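Local coordinates for 3,4-dihydroxybenzoate decarboxylase (Enterobacter cloacae, PDB 5NY5), which probably catalyses the decarboxylation of 3,4-dihydroxybenzoate to catechol, and the regioselective para-carboxylation of catechols in reverse, as a UbiD-family enzyme using prenylated FMN and a metal ion, at residues 325-336 with 354-363; 393-402 with 456-465. All coordinates share one frame; numbering follows the deposited sequence.

Contact 1 (325-336 with 354-363); sequences EEHTTLAGLPTE and VYAHTAGGGK
T358 gives its hydroxyl proton to E325, OG1 lying 2.7 Å from OE1 and approaching from above the carboxylate plane. That hydroxyl sits anti to the backbone N of T358 (chi1 -178°), which carries it across to the helix at about a right angle to E325. T328 OG1 lies 3.1 Å from T358 OG1, and a water joins T328 OG1 to T358 O. At the other end of the interface A356 N binds E336 OE2 at 3.0 Å, nearly straight (166°), on the anti side of the carboxylate and 28° out of its plane; R79 forms a salt bridge with the same oxygen, and the Y355 ring turns its edge to it. H327 ND1 reaches G361 O at 2.9 Å, the oxygen lying near the plane of the ring, but the bond is bent. The arrangement places helix 324-346 against the end of strand 351-356, the outermost strand, within this chain, of the C-terminal domain sheet, and against the glycine-rich turn that follows it. The two backbones draw together at G332 and G362, where G332 CA lies 3.5 Å from G362 O in a CH...O contact; T335 OG1 lies near that carbonyl. A356 CB rests on G332 CA at 3.6 Å. Farther out, K363 lays CG on A331 CB and CD at the edge of the H327 ring, while NZ hydrogen-bonds to Y392. V354 CG1 packs on E336 CB.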
loop_
_atom_site.group_PDB
_atom_site.type_symbol
_atom_site.label_atom_id
_atom_site.label_comp_id
_atom_site.label_asym_id
_atom_site.label_seq_id
_atom_site.Cartn_x
_atom_site.Cartn_y
_atom_site.Cartn_z
ATOM N N GLU A 325 -11.388 -35.728 -2.305
ATOM C CA GLU A 325 -11.918 -35.415 -3.628
ATOM C C GLU A 325 -13.414 -35.684 -3.726
ATOM O O GLU A 325 -14.102 -35.065 -4.545
ATOM C CB GLU A 325 -11.173 -36.225 -4.684
ATOM C CG GLU A 325 -11.453 -35.807 -6.112
ATOM C CD GLU A 325 -10.696 -34.558 -6.497
ATOM O OE1 GLU A 325 -9.754 -34.194 -5.767
ATOM O OE2 GLU A 325 -11.039 -33.941 -7.524
ATOM N N GLU A 326 -13.934 -36.605 -2.915
ATOM C CA GLU A 326 -15.366 -36.878 -2.937
ATOM C C GLU A 326 -16.166 -35.630 -2.582
ATOM O O GLU A 326 -17.209 -35.356 -3.188
ATOM C CB GLU A 326 -15.691 -38.031 -1.987
ATOM C CG GLU A 326 -17.061 -38.634 -2.203
ATOM C CD GLU A 326 -17.053 -40.147 -2.102
ATOM O OE1 GLU A 326 -16.139 -40.696 -1.451
ATOM O OE2 GLU A 326 -17.957 -40.786 -2.680
ATOM N N HIS A 327 -15.685 -34.848 -1.614
ATOM C CA HIS A 327 -16.332 -33.575 -1.315
ATOM C C HIS A 327 -16.140 -32.583 -2.453
ATOM O O HIS A 327 -17.068 -31.842 -2.799
ATOM C CB HIS A 327 -15.789 -33.000 -0.009
ATOM C CG HIS A 327 -16.468 -31.738 0.421
ATOM N ND1 HIS A 327 -16.232 -30.521 -0.182
ATOM C CD2 HIS A 327 -17.379 -31.503 1.395
ATOM C CE1 HIS A 327 -16.968 -29.593 0.401
ATOM N NE2 HIS A 327 -17.673 -30.163 1.361
ATOM N N THR A 328 -14.942 -32.549 -3.040
ATOM C CA THR A 328 -14.669 -31.623 -4.135
ATOM C C THR A 328 -15.640 -31.823 -5.290
ATOM O O THR A 328 -16.094 -30.852 -5.904
ATOM C CB THR A 328 -13.228 -31.793 -4.618
ATOM O OG1 THR A 328 -12.320 -31.433 -3.571
ATOM C CG2 THR A 328 -12.968 -30.921 -5.832
ATOM N N THR A 329 -15.971 -33.078 -5.603
ATOM C CA THR A 329 -16.936 -33.343 -6.664
ATOM C C THR A 329 -18.319 -32.837 -6.283
ATOM O O THR A 329 -18.941 -32.072 -7.029
ATOM C CB THR A 329 -16.989 -34.838 -6.970
ATOM O OG1 THR A 329 -15.742 -35.259 -7.529
ATOM C CG2 THR A 329 -18.107 -35.141 -7.952
ATOM N N LEU A 330 -18.813 -33.250 -5.116
ATOM C CA LEU A 330 -20.185 -32.932 -4.735
ATOM C C LEU A 330 -20.381 -31.436 -4.522
ATOM O O LEU A 330 -21.453 -30.899 -4.816
ATOM C CB LEU A 330 -20.572 -33.715 -3.481
ATOM C CG LEU A 330 -20.559 -35.238 -3.643
ATOM C CD1 LEU A 330 -20.930 -35.935 -2.345
ATOM C CD2 LEU A 330 -21.490 -35.662 -4.767
ATOM N N ALA A 331 -19.361 -30.744 -4.018
ATOM C CA ALA A 331 -19.483 -29.315 -3.758
ATOM C C ALA A 331 -19.017 -28.455 -4.922
ATOM O O ALA A 331 -19.588 -27.382 -5.154
ATOM C CB ALA A 331 -18.698 -28.935 -2.500
ATOM N N GLY A 332 -18.006 -28.904 -5.669
ATOM C CA GLY A 332 -17.432 -28.069 -6.709
ATOM C C GLY A 332 -18.275 -27.959 -7.960
ATOM O O GLY A 332 -18.300 -26.902 -8.598
ATOM N N LEU A 333 -18.958 -29.036 -8.341
ATOM C CA LEU A 333 -19.825 -28.973 -9.515
ATOM C C LEU A 333 -20.933 -27.941 -9.364
ATOM O O LEU A 333 -21.168 -27.180 -10.319
ATOM C CB LEU A 333 -20.382 -30.366 -9.823
ATOM C CG LEU A 333 -19.372 -31.360 -10.394
ATOM C CD1 LEU A 333 -20.008 -32.721 -10.598
ATOM C CD2 LEU A 333 -18.805 -30.835 -11.701
ATOM N N PRO A 334 -21.642 -27.844 -8.231
ATOM C CA PRO A 334 -22.570 -26.712 -8.071
ATOM C C PRO A 334 -21.870 -25.367 -8.110
ATOM O O PRO A 334 -22.402 -24.412 -8.690
ATOM C CB PRO A 334 -23.212 -26.976 -6.704
ATOM C CG PRO A 334 -23.055 -28.425 -6.481
ATOM C CD PRO A 334 -21.748 -28.789 -7.108
ATOM N N THR A 335 -20.685 -25.269 -7.505
ATOM C CA THR A 335 -19.952 -24.008 -7.498
ATOM C C THR A 335 -19.644 -23.547 -8.916
ATOM O O THR A 335 -19.936 -22.405 -9.287
ATOM C CB THR A 335 -18.661 -24.160 -6.694
ATOM O OG1 THR A 335 -18.970 -24.651 -5.384
ATOM C CG2 THR A 335 -17.952 -22.823 -6.573
ATOM N N GLU A 336 -19.065 -24.431 -9.728
ATOM C CA GLU A 336 -18.716 -24.065 -11.096
ATOM C C GLU A 336 -19.950 -23.714 -11.912
ATOM O O GLU A 336 -19.931 -22.763 -12.701
ATOM C CB GLU A 336 -17.953 -25.208 -11.760
ATOM C CG GLU A 336 -16.694 -25.611 -11.026
ATOM C CD GLU A 336 -16.141 -26.931 -11.508
ATOM O OE1 GLU A 336 -16.641 -27.450 -12.529
ATOM O OE2 GLU A 336 -15.208 -27.454 -10.864
ATOM N N VAL A 354 -14.434 -23.008 -15.771
ATOM C CA VAL A 354 -14.199 -22.649 -14.378
ATOM C C VAL A 354 -13.985 -23.933 -13.591
ATOM O O VAL A 354 -14.649 -24.942 -13.832
ATOM C CB VAL A 354 -15.361 -21.802 -13.808
ATOM C CG1 VAL A 354 -16.697 -22.453 -14.111
ATOM C CG2 VAL A 354 -15.201 -21.584 -12.310
ATOM N N TYR A 355 -13.038 -23.895 -12.659
ATOM C CA TYR A 355 -12.687 -25.048 -11.840
ATOM C C TYR A 355 -12.751 -24.637 -10.379
ATOM O O TYR A 355 -12.043 -23.718 -9.959
ATOM C CB TYR A 355 -11.289 -25.571 -12.200
ATOM C CG TYR A 355 -10.801 -26.746 -11.375
ATOM C CD1 TYR A 355 -11.689 -27.597 -10.731
ATOM C CD2 TYR A 355 -9.444 -27.003 -11.244
ATOM C CE1 TYR A 355 -11.242 -28.663 -9.980
ATOM C CE2 TYR A 355 -8.987 -28.071 -10.496
ATOM C CZ TYR A 355 -9.891 -28.898 -9.867
ATOM O OH TYR A 355 -9.442 -29.960 -9.120
ATOM N N ALA A 356 -13.608 -25.307 -9.613
ATOM C CA ALA A 356 -13.618 -25.168 -8.160
ATOM C C ALA A 356 -12.525 -26.084 -7.632
ATOM O O ALA A 356 -12.758 -27.249 -7.310
ATOM C CB ALA A 356 -14.985 -25.513 -7.583
ATOM N N HIS A 357 -11.313 -25.536 -7.546
ATOM C CA HIS A 357 -10.117 -26.346 -7.368
ATOM C C HIS A 357 -10.223 -27.244 -6.143
ATOM O O HIS A 357 -10.763 -26.853 -5.105
ATOM C CB HIS A 357 -8.890 -25.446 -7.252
ATOM C CG HIS A 357 -7.602 -26.144 -7.547
ATOM N ND1 HIS A 357 -7.074 -27.112 -6.722
ATOM C CD2 HIS A 357 -6.736 -26.016 -8.579
ATOM C CE1 HIS A 357 -5.939 -27.552 -7.233
ATOM N NE2 HIS A 357 -5.711 -26.902 -8.359
ATOM N N THR A 358 -9.700 -28.465 -6.277
ATOM C CA THR A 358 -9.773 -29.441 -5.199
ATOM C C THR A 358 -8.946 -29.030 -3.990
ATOM O O THR A 358 -9.199 -29.521 -2.886
ATOM C CB THR A 358 -9.325 -30.816 -5.707
ATOM O OG1 THR A 358 -9.450 -31.785 -4.659
ATOM C CG2 THR A 358 -7.883 -30.771 -6.173
ATOM N N ALA A 359 -7.968 -28.140 -4.169
ATOM C CA ALA A 359 -7.228 -27.622 -3.027
ATOM C C ALA A 359 -8.096 -26.741 -2.145
ATOM O O ALA A 359 -7.802 -26.591 -0.954
ATOM C CB ALA A 359 -5.999 -26.850 -3.499
ATOM N N GLY A 360 -9.150 -26.158 -2.695
ATOM C CA GLY A 360 -10.121 -25.435 -1.910
ATOM C C GLY A 360 -11.286 -26.275 -1.446
ATOM O O GLY A 360 -12.255 -25.729 -0.911
ATOM N N GLY A 361 -11.222 -27.593 -1.631
ATOM C CA GLY A 361 -12.341 -28.450 -1.304
ATOM C C GLY A 361 -13.545 -28.270 -2.197
ATOM O O GLY A 361 -14.636 -28.720 -1.845
ATOM N N GLY A 362 -13.374 -27.630 -3.351
ATOM C CA GLY A 362 -14.490 -27.277 -4.199
ATOM C C GLY A 362 -15.226 -26.020 -3.796
ATOM O O GLY A 362 -16.262 -25.711 -4.395
ATOM N N LYS A 363 -14.729 -25.282 -2.809
ATOM C CA LYS A 363 -15.430 -24.097 -2.322
ATOM C C LYS A 363 -14.541 -22.869 -2.186
ATOM O O LYS A 363 -14.981 -21.767 -2.511
ATOM C CB LYS A 363 -16.098 -24.407 -0.969
ATOM C CG LYS A 363 -17.165 -25.492 -1.034
ATOM C CD LYS A 363 -17.568 -25.982 0.349
ATOM C CE LYS A 363 -18.443 -24.975 1.072
ATOM N NZ LYS A 363 -19.747 -24.777 0.382
HETATM O O HOH W 1 -10.611 -31.591 -1.148
#

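Contact 2 (393-402 with 456-465); sequences SELKNIILVD and SCKTIFDCTV
N397 OD1 and K396 O share one donor, T459 N, at the entry to a parallel strand pair. The amide oxygen takes the N-H at 3.2 Å, with the donor in its carbonyl plane, while the bond to K396 O is weak. With CG anti to its carbonyl carbon (chi1 -65°), N397 lies alongside T459, both side chains pointing the same way. Beyond it the regular ladder runs from I398 N to T459 O, F461 N to I398 O (2.8 Å) and L400 N to F461 O. It belongs to the five-stranded mixed sheet of the C-terminal domain, where strand 397-401 lies between 365-370 and 455-462. One face carries I399, whose CG1 meets F461 CB at 4.0 Å, with helix 410-419 packing on I399; T459 CG2 lies over the F461 ring, toward its rim. On the other face L400 CD1 touches I460 CG2 and D462, beside helix 380-391. K458 extends back to L395 O, where NZ donates at 2.8 Å; R434 O is another acceptor. Farther along, C463 N bonds L400 O, and D462 OD2 accepts T464 N, closing an Asx turn, and takes the T464 hydroxyl on its syn lone pair. D402 OD2 receives V465 N at 2.9 Å on its syn lone pair (165°), and a water links D402 to C463 O. Side-chain oxygens thus take over backbone N-H groups at both ladder ends; the V465 N-H, the water and a weak, long ion pair with R420 probably favour ionised D402.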
loop_
_atom_site.group_PDB
_atom_site.type_symbol
_atom_site.label_atom_id
_atom_site.label_comp_id
_atom_site.label_asym_id
_atom_site.label_seq_id
_atom_site.Cartn_x
_atom_site.Cartn_y
_atom_site.Cartn_z
ATOM N N SER A 393 -20.205 -16.794 -2.124
ATOM C CA SER A 393 -19.580 -15.968 -1.098
ATOM C C SER A 393 -18.572 -16.735 -0.254
ATOM O O SER A 393 -17.755 -16.108 0.429
ATOM C CB SER A 393 -20.650 -15.349 -0.195
ATOM O OG SER A 393 -21.395 -16.344 0.479
ATOM N N GLU A 394 -18.602 -18.064 -0.282
ATOM C CA GLU A 394 -17.627 -18.843 0.470
ATOM C C GLU A 394 -16.307 -19.010 -0.270
ATOM O O GLU A 394 -15.387 -19.629 0.270
ATOM C CB GLU A 394 -18.215 -20.207 0.828
ATOM C CG GLU A 394 -19.262 -20.125 1.927
ATOM C CD GLU A 394 -20.122 -21.367 2.021
ATOM O OE1 GLU A 394 -20.100 -22.180 1.075
ATOM O OE2 GLU A 394 -20.825 -21.525 3.039
ATOM N N LEU A 395 -16.194 -18.477 -1.482
ATOM C CA LEU A 395 -14.910 -18.416 -2.157
ATOM C C LEU A 395 -13.966 -17.476 -1.419
ATOM O O LEU A 395 -14.386 -16.486 -0.816
ATOM C CB LEU A 395 -15.084 -17.939 -3.596
ATOM C CG LEU A 395 -15.450 -18.988 -4.637
ATOM C CD1 LEU A 395 -15.997 -18.318 -5.879
ATOM C CD2 LEU A 395 -14.222 -19.816 -4.972
ATOM N N LYS A 396 -12.677 -17.795 -1.472
ATOM C CA LYS A 396 -11.646 -16.967 -0.864
ATOM C C LYS A 396 -10.721 -16.335 -1.891
ATOM O O LYS A 396 -10.489 -15.127 -1.849
ATOM C CB LYS A 396 -10.826 -17.789 0.139
ATOM C CG LYS A 396 -9.814 -16.977 0.923
ATOM C CD LYS A 396 -9.157 -17.819 1.985
ATOM C CE LYS A 396 -8.101 -17.048 2.745
ATOM N NZ LYS A 396 -7.379 -17.928 3.695
ATOM N N ASN A 397 -10.188 -17.118 -2.822
ATOM C CA ASN A 397 -9.254 -16.605 -3.811
ATOM C C ASN A 397 -9.721 -16.966 -5.212
ATOM O O ASN A 397 -10.385 -17.983 -5.424
ATOM C CB ASN A 397 -7.842 -17.145 -3.574
ATOM C CG ASN A 397 -7.254 -16.671 -2.264
ATOM O OD1 ASN A 397 -7.449 -15.526 -1.864
ATOM N ND2 ASN A 397 -6.536 -17.553 -1.583
ATOM N N ILE A 398 -9.367 -16.111 -6.165
ATOM C CA ILE A 398 -9.650 -16.322 -7.577
ATOM C C ILE A 398 -8.341 -16.214 -8.342
ATOM O O ILE A 398 -7.521 -15.334 -8.063
ATOM C CB ILE A 398 -10.672 -15.299 -8.117
ATOM C CG1 ILE A 398 -11.995 -15.402 -7.357
ATOM C CG2 ILE A 398 -10.890 -15.490 -9.607
ATOM C CD1 ILE A 398 -12.674 -16.731 -7.506
ATOM N N ILE A 399 -8.142 -17.109 -9.303
ATOM C CA ILE A 399 -7.032 -17.019 -10.238
ATOM C C ILE A 399 -7.610 -16.941 -11.642
ATOM O O ILE A 399 -8.430 -17.780 -12.027
ATOM C CB ILE A 399 -6.066 -18.208 -10.096
ATOM C CG1 ILE A 399 -5.423 -18.190 -8.709
ATOM C CG2 ILE A 399 -4.999 -18.149 -11.167
ATOM C CD1 ILE A 399 -4.527 -19.360 -8.429
ATOM N N LEU A 400 -7.195 -15.926 -12.392
ATOM C CA LEU A 400 -7.620 -15.720 -13.768
ATOM C C LEU A 400 -6.509 -16.154 -14.714
ATOM O O LEU A 400 -5.368 -15.710 -14.574
ATOM C CB LEU A 400 -7.963 -14.249 -14.010
ATOM C CG LEU A 400 -8.981 -13.581 -13.086
ATOM C CD1 LEU A 400 -8.841 -12.074 -13.154
ATOM C CD2 LEU A 400 -10.386 -13.996 -13.471
ATOM N N VAL A 401 -6.841 -17.014 -15.676
ATOM C CA VAL A 401 -5.893 -17.472 -16.683
ATOM C C VAL A 401 -6.566 -17.415 -18.049
ATOM O O VAL A 401 -7.786 -17.307 -18.161
ATOM C CB VAL A 401 -5.373 -18.897 -16.399
ATOM C CG1 VAL A 401 -4.644 -18.948 -15.074
ATOM C CG2 VAL A 401 -6.520 -19.882 -16.407
ATOM N N ASP A 402 -5.746 -17.502 -19.095
ATOM C CA ASP A 402 -6.224 -17.443 -20.468
ATOM C C ASP A 402 -6.608 -18.834 -20.971
ATOM O O ASP A 402 -6.468 -19.841 -20.276
ATOM C CB ASP A 402 -5.170 -16.812 -21.373
ATOM C CG ASP A 402 -4.880 -15.374 -21.009
ATOM O OD1 ASP A 402 -5.779 -14.524 -21.179
ATOM O OD2 ASP A 402 -3.749 -15.092 -20.561
ATOM N N SER A 456 -12.485 -12.914 6.044
ATOM C CA SER A 456 -11.213 -13.128 5.377
ATOM C C SER A 456 -10.861 -11.936 4.503
ATOM O O SER A 456 -11.708 -11.108 4.165
ATOM C CB SER A 456 -11.247 -14.397 4.517
ATOM O OG SER A 456 -10.046 -14.563 3.790
ATOM N N CYS A 457 -9.586 -11.868 4.147
ATOM C CA CYS A 457 -9.153 -11.107 2.990
ATOM C C CYS A 457 -9.262 -12.017 1.776
ATOM O O CYS A 457 -8.820 -13.168 1.816
ATOM C CB CYS A 457 -7.722 -10.604 3.170
ATOM S SG CYS A 457 -7.050 -9.711 1.760
ATOM N N LYS A 458 -9.881 -11.517 0.717
ATOM C CA LYS A 458 -10.063 -12.276 -0.508
ATOM C C LYS A 458 -9.192 -11.667 -1.594
ATOM O O LYS A 458 -9.126 -10.446 -1.732
ATOM C CB LYS A 458 -11.534 -12.289 -0.920
ATOM C CG LYS A 458 -12.448 -12.775 0.197
ATOM C CD LYS A 458 -13.821 -13.173 -0.307
ATOM C CE LYS A 458 -14.647 -13.793 0.808
ATOM N NZ LYS A 458 -15.919 -14.374 0.302
ATOM N N THR A 459 -8.507 -12.519 -2.349
ATOM C CA THR A 459 -7.457 -12.079 -3.255
ATOM C C THR A 459 -7.766 -12.528 -4.673
ATOM O O THR A 459 -8.137 -13.683 -4.900
ATOM C CB THR A 459 -6.093 -12.621 -2.813
ATOM O OG1 THR A 459 -5.876 -12.294 -1.436
ATOM C CG2 THR A 459 -4.983 -12.007 -3.641
ATOM N N ILE A 460 -7.604 -11.615 -5.620
ATOM C CA ILE A 460 -7.767 -11.898 -7.038
ATOM C C ILE A 460 -6.380 -11.879 -7.667
ATOM O O ILE A 460 -5.728 -10.830 -7.727
ATOM C CB ILE A 460 -8.702 -10.888 -7.716
ATOM C CG1 ILE A 460 -10.070 -10.890 -7.037
ATOM C CG2 ILE A 460 -8.833 -11.195 -9.193
ATOM C CD1 ILE A 460 -11.033 -9.831 -7.564
ATOM N N PHE A 461 -5.920 -13.037 -8.128
ATOM C CA PHE A 461 -4.669 -13.149 -8.869
ATOM C C PHE A 461 -4.997 -13.085 -10.354
ATOM O O PHE A 461 -5.585 -14.021 -10.904
ATOM C CB PHE A 461 -3.942 -14.448 -8.530
ATOM C CG PHE A 461 -3.527 -14.563 -7.094
ATOM C CD1 PHE A 461 -2.256 -14.185 -6.690
ATOM C CD2 PHE A 461 -4.397 -15.069 -6.148
ATOM C CE1 PHE A 461 -1.870 -14.301 -5.369
ATOM C CE2 PHE A 461 -4.015 -15.187 -4.826
ATOM C CZ PHE A 461 -2.750 -14.802 -4.438
ATOM N N ASP A 462 -4.626 -11.985 -11.002
ATOM C CA ASP A 462 -4.868 -11.817 -12.433
ATOM C C ASP A 462 -3.637 -12.302 -13.187
ATOM O O ASP A 462 -2.650 -11.579 -13.325
ATOM C CB ASP A 462 -5.194 -10.366 -12.767
ATOM C CG ASP A 462 -5.401 -10.144 -14.253
ATOM O OD1 ASP A 462 -5.277 -8.986 -14.700
ATOM O OD2 ASP A 462 -5.683 -11.121 -14.979
ATOM N N CYS A 463 -3.702 -13.535 -13.688
ATOM C CA CYS A 463 -2.616 -14.122 -14.456
ATOM C C CYS A 463 -2.919 -14.162 -15.944
ATOM O O CYS A 463 -2.346 -14.984 -16.663
ATOM C CB CYS A 463 -2.303 -15.526 -13.946
ATOM S SG CYS A 463 -1.953 -15.569 -12.197
ATOM N N THR A 464 -3.817 -13.304 -16.412
ATOM C CA THR A 464 -4.106 -13.196 -17.831
ATOM C C THR A 464 -3.146 -12.207 -18.473
ATOM O O THR A 464 -2.712 -11.238 -17.850
ATOM C CB THR A 464 -5.555 -12.756 -18.070
ATOM O OG1 THR A 464 -5.728 -11.395 -17.656
ATOM C CG2 THR A 464 -6.506 -13.635 -17.285
ATOM N N VAL A 465 -2.802 -12.477 -19.721
ATOM C CA VAL A 465 -1.904 -11.586 -20.458
ATOM C C VAL A 465 -2.649 -10.297 -20.784
ATOM O O VAL A 465 -3.774 -10.354 -21.306
ATOM C CB VAL A 465 -1.406 -12.270 -21.730
ATOM C CG1 VAL A 465 -0.449 -11.366 -22.482
ATOM C CG2 VAL A 465 -0.748 -13.586 -21.391
HETATM O O HOH W 2 -6.417 -13.405 0.700
HETATM O O HOH W 3 -2.948 -16.702 -18.834
#

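Following the chain, helix 324-346 is met first, and contact 1 closes a short loop when strand 351-356 and its turn come back onto the helix. The chain then passes through strand 365-370 and helix 380-391 before reaching 393-402. Contact 2 closes a longer loop, containing helix 410-419 and strand 427-434, so the two contacts follow in series, neither nesting nor crossing. Both reach the same five-stranded sheet: contact 1 ties a helix to 351-356, its outermost strand on that side within this chain, and contact 2 joins two inner strands. They meet directly where K363 NZ forms a 2.7 Å salt bridge with E394 OE1, and both touch a second subunit.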